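Local coordinates for protein glycosyltransferase (Streptomyces halstedii, PDB 3WAD) that belongs to the glycosyltransferases of the GT-B fold, built from two Rossmann-like domains, at residues I338-L343 / A359-V364. Numbering follows the deposited sequence.
Sequences IVPNWL and ALVTEV
Ile338 and Val361 pair in parallel where strand 336-338 meets 359-361, the outermost strand of the C-terminal Rossmann-like sheet of this GT-B protein; helix 346-355 makes the beta-alpha-beta crossover between them. Ile338 N gives a nearly straight bond to Leu360 O (3.1 Å), and Ile338 O takes the N-H of Thr362 at 3.1 Å, bent to 150°, with Val361 CA as a further CH...O neighbour. On the sheet face that carries Ile338 and Val361, beside Ala350 of the crossover helix, Ile338 CD1 rests on Ala359 CB (3.9 Å). Pro340 lays its CD against Val361 CG1 (3.7 Å), the methyl set anti to the backbone N (chi1 -180°), and the two side chains cross at about a right angle. Val339 CB and both its methyls instead lie against Thr362 O, CG1 nearest; this buried carbonyl has no hydrogen-bond partner and is approached at 3.5 Å by Val339 CA. Thr362 OG1 bonds to Gln375 of helix 369-381. Beyond the strand ends Val364 CG2 wedges among Val339 CG1, Pro340 O and Trp342 CZ3, with Val364 CB in plane at the indole edge. Bending at chi2 (-75°) brings Glu363 OE1 back over Pro340 CG. There one water bridges the segments, donating to Glu363 OE1 and to Pro340 O while accepting from Val364 N at 2.8 Å.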
loop_
_atom_site.group_PDB
_atom_site.type_symbol
_atom_site.label_atom_id
_atom_site.label_comp_id
_atom_site.label_asym_id
_atom_site.label_seq_id
_atom_site.Cartn_x
_atom_site.Cartn_y
_atom_site.Cartn_z
ATOM N N ILE B 338 26.382 15.261 -3.031
ATOM C CA ILE B 338 26.468 13.836 -3.355
ATOM C C ILE B 338 27.872 13.377 -3.113
ATOM O O ILE B 338 28.805 13.964 -3.621
ATOM C CB ILE B 338 26.010 13.541 -4.855
ATOM C CG1 ILE B 338 24.581 14.045 -5.078
ATOM C CG2 ILE B 338 26.027 12.006 -5.161
ATOM C CD1 ILE B 338 24.178 14.253 -6.548
ATOM N N VAL B 339 28.029 12.360 -2.297
ATOM C CA VAL B 339 29.289 11.688 -2.164
ATOM C C VAL B 339 29.098 10.284 -2.817
ATOM O O VAL B 339 28.712 9.337 -2.131
ATOM C CB VAL B 339 29.718 11.560 -0.674
ATOM C CG1 VAL B 339 31.046 10.727 -0.531
ATOM C CG2 VAL B 339 29.935 12.926 -0.056
ATOM N N PRO B 340 29.374 10.149 -4.142
ATOM C CA PRO B 340 28.830 8.934 -4.805
ATOM C C PRO B 340 29.412 7.620 -4.308
ATOM O O PRO B 340 30.606 7.474 -4.082
ATOM C CB PRO B 340 29.147 9.122 -6.292
ATOM C CG PRO B 340 29.511 10.613 -6.488
ATOM C CD PRO B 340 29.811 11.193 -5.098
ATOM N N ASN B 341 28.530 6.661 -4.125
ATOM C CA ASN B 341 28.954 5.338 -3.918
ATOM C C ASN B 341 29.155 4.763 -5.333
ATOM O O ASN B 341 29.074 5.488 -6.307
ATOM C CB ASN B 341 27.903 4.605 -3.094
ATOM C CG ASN B 341 28.433 3.329 -2.502
ATOM O OD1 ASN B 341 27.934 2.900 -1.477
ATOM N ND2 ASN B 341 29.463 2.696 -3.149
ATOM N N TRP B 342 29.478 3.499 -5.471
ATOM C CA TRP B 342 29.619 2.965 -6.823
ATOM C C TRP B 342 28.860 1.670 -6.911
ATOM O O TRP B 342 29.279 0.794 -7.606
ATOM C CB TRP B 342 31.098 2.778 -7.183
ATOM C CG TRP B 342 31.903 2.148 -6.042
ATOM C CD1 TRP B 342 32.034 0.785 -5.755
ATOM C CD2 TRP B 342 32.663 2.845 -5.020
ATOM N NE1 TRP B 342 32.811 0.612 -4.628
ATOM C CE2 TRP B 342 33.219 1.843 -4.156
ATOM C CE3 TRP B 342 32.928 4.216 -4.749
ATOM C CZ2 TRP B 342 34.037 2.177 -3.029
ATOM C CZ3 TRP B 342 33.731 4.550 -3.623
ATOM C CH2 TRP B 342 34.279 3.527 -2.783
ATOM N N LEU B 343 27.748 1.540 -6.202
ATOM C CA LEU B 343 26.984 0.291 -6.287
ATOM C C LEU B 343 26.268 0.134 -7.641
ATOM O O LEU B 343 26.039 -0.977 -8.067
ATOM C CB LEU B 343 25.943 0.193 -5.188
ATOM C CG LEU B 343 26.357 -0.344 -3.816
ATOM C CD1 LEU B 343 27.512 0.419 -3.346
ATOM C CD2 LEU B 343 25.175 -0.227 -2.839
ATOM N N ALA B 359 23.389 20.309 -7.775
ATOM C CA ALA B 359 24.138 19.548 -6.819
ATOM C C ALA B 359 25.639 19.934 -6.833
ATOM O O ALA B 359 26.135 20.440 -7.829
ATOM C CB ALA B 359 23.993 18.094 -7.170
ATOM N N LEU B 360 26.345 19.630 -5.749
ATOM C CA LEU B 360 27.782 19.674 -5.725
ATOM C C LEU B 360 28.258 18.269 -5.398
ATOM O O LEU B 360 27.587 17.576 -4.699
ATOM C CB LEU B 360 28.267 20.675 -4.669
ATOM C CG LEU B 360 28.064 22.130 -5.054
ATOM C CD1 LEU B 360 28.524 22.978 -3.903
ATOM C CD2 LEU B 360 28.825 22.451 -6.369
ATOM N N VAL B 361 29.371 17.832 -5.956
ATOM C CA VAL B 361 29.822 16.460 -5.774
ATOM C C VAL B 361 31.198 16.430 -5.104
ATOM O O VAL B 361 32.088 17.151 -5.531
ATOM C CB VAL B 361 29.934 15.689 -7.175
ATOM C CG1 VAL B 361 30.391 14.267 -6.999
ATOM C CG2 VAL B 361 28.588 15.716 -7.965
ATOM N N THR B 362 31.394 15.574 -4.098
ATOM C CA THR B 362 32.760 15.201 -3.695
ATOM C C THR B 362 33.008 13.720 -3.807
ATOM O O THR B 362 32.409 12.963 -3.079
ATOM C CB THR B 362 33.092 15.651 -2.234
ATOM O OG1 THR B 362 32.942 17.063 -2.168
ATOM C CG2 THR B 362 34.534 15.293 -1.896
ATOM N N GLU B 363 33.898 13.283 -4.686
ATOM C CA GLU B 363 34.180 11.837 -4.752
ATOM C C GLU B 363 34.773 11.338 -3.474
ATOM O O GLU B 363 35.420 12.091 -2.765
ATOM C CB GLU B 363 35.148 11.517 -5.853
ATOM C CG GLU B 363 34.746 12.023 -7.195
ATOM C CD GLU B 363 33.615 11.200 -7.859
ATOM O OE1 GLU B 363 33.283 10.068 -7.399
ATOM O OE2 GLU B 363 33.061 11.693 -8.875
ATOM N N VAL B 364 34.584 10.064 -3.194
ATOM C CA VAL B 364 35.162 9.453 -2.013
ATOM C C VAL B 364 36.675 9.785 -1.848
ATOM O O VAL B 364 37.042 10.396 -0.836
ATOM C CB VAL B 364 34.861 7.931 -1.950
ATOM C CG1 VAL B 364 35.667 7.244 -0.898
ATOM C CG2 VAL B 364 33.393 7.723 -1.597
HETATM O O HOH W 1 33.049 8.570 -4.973
#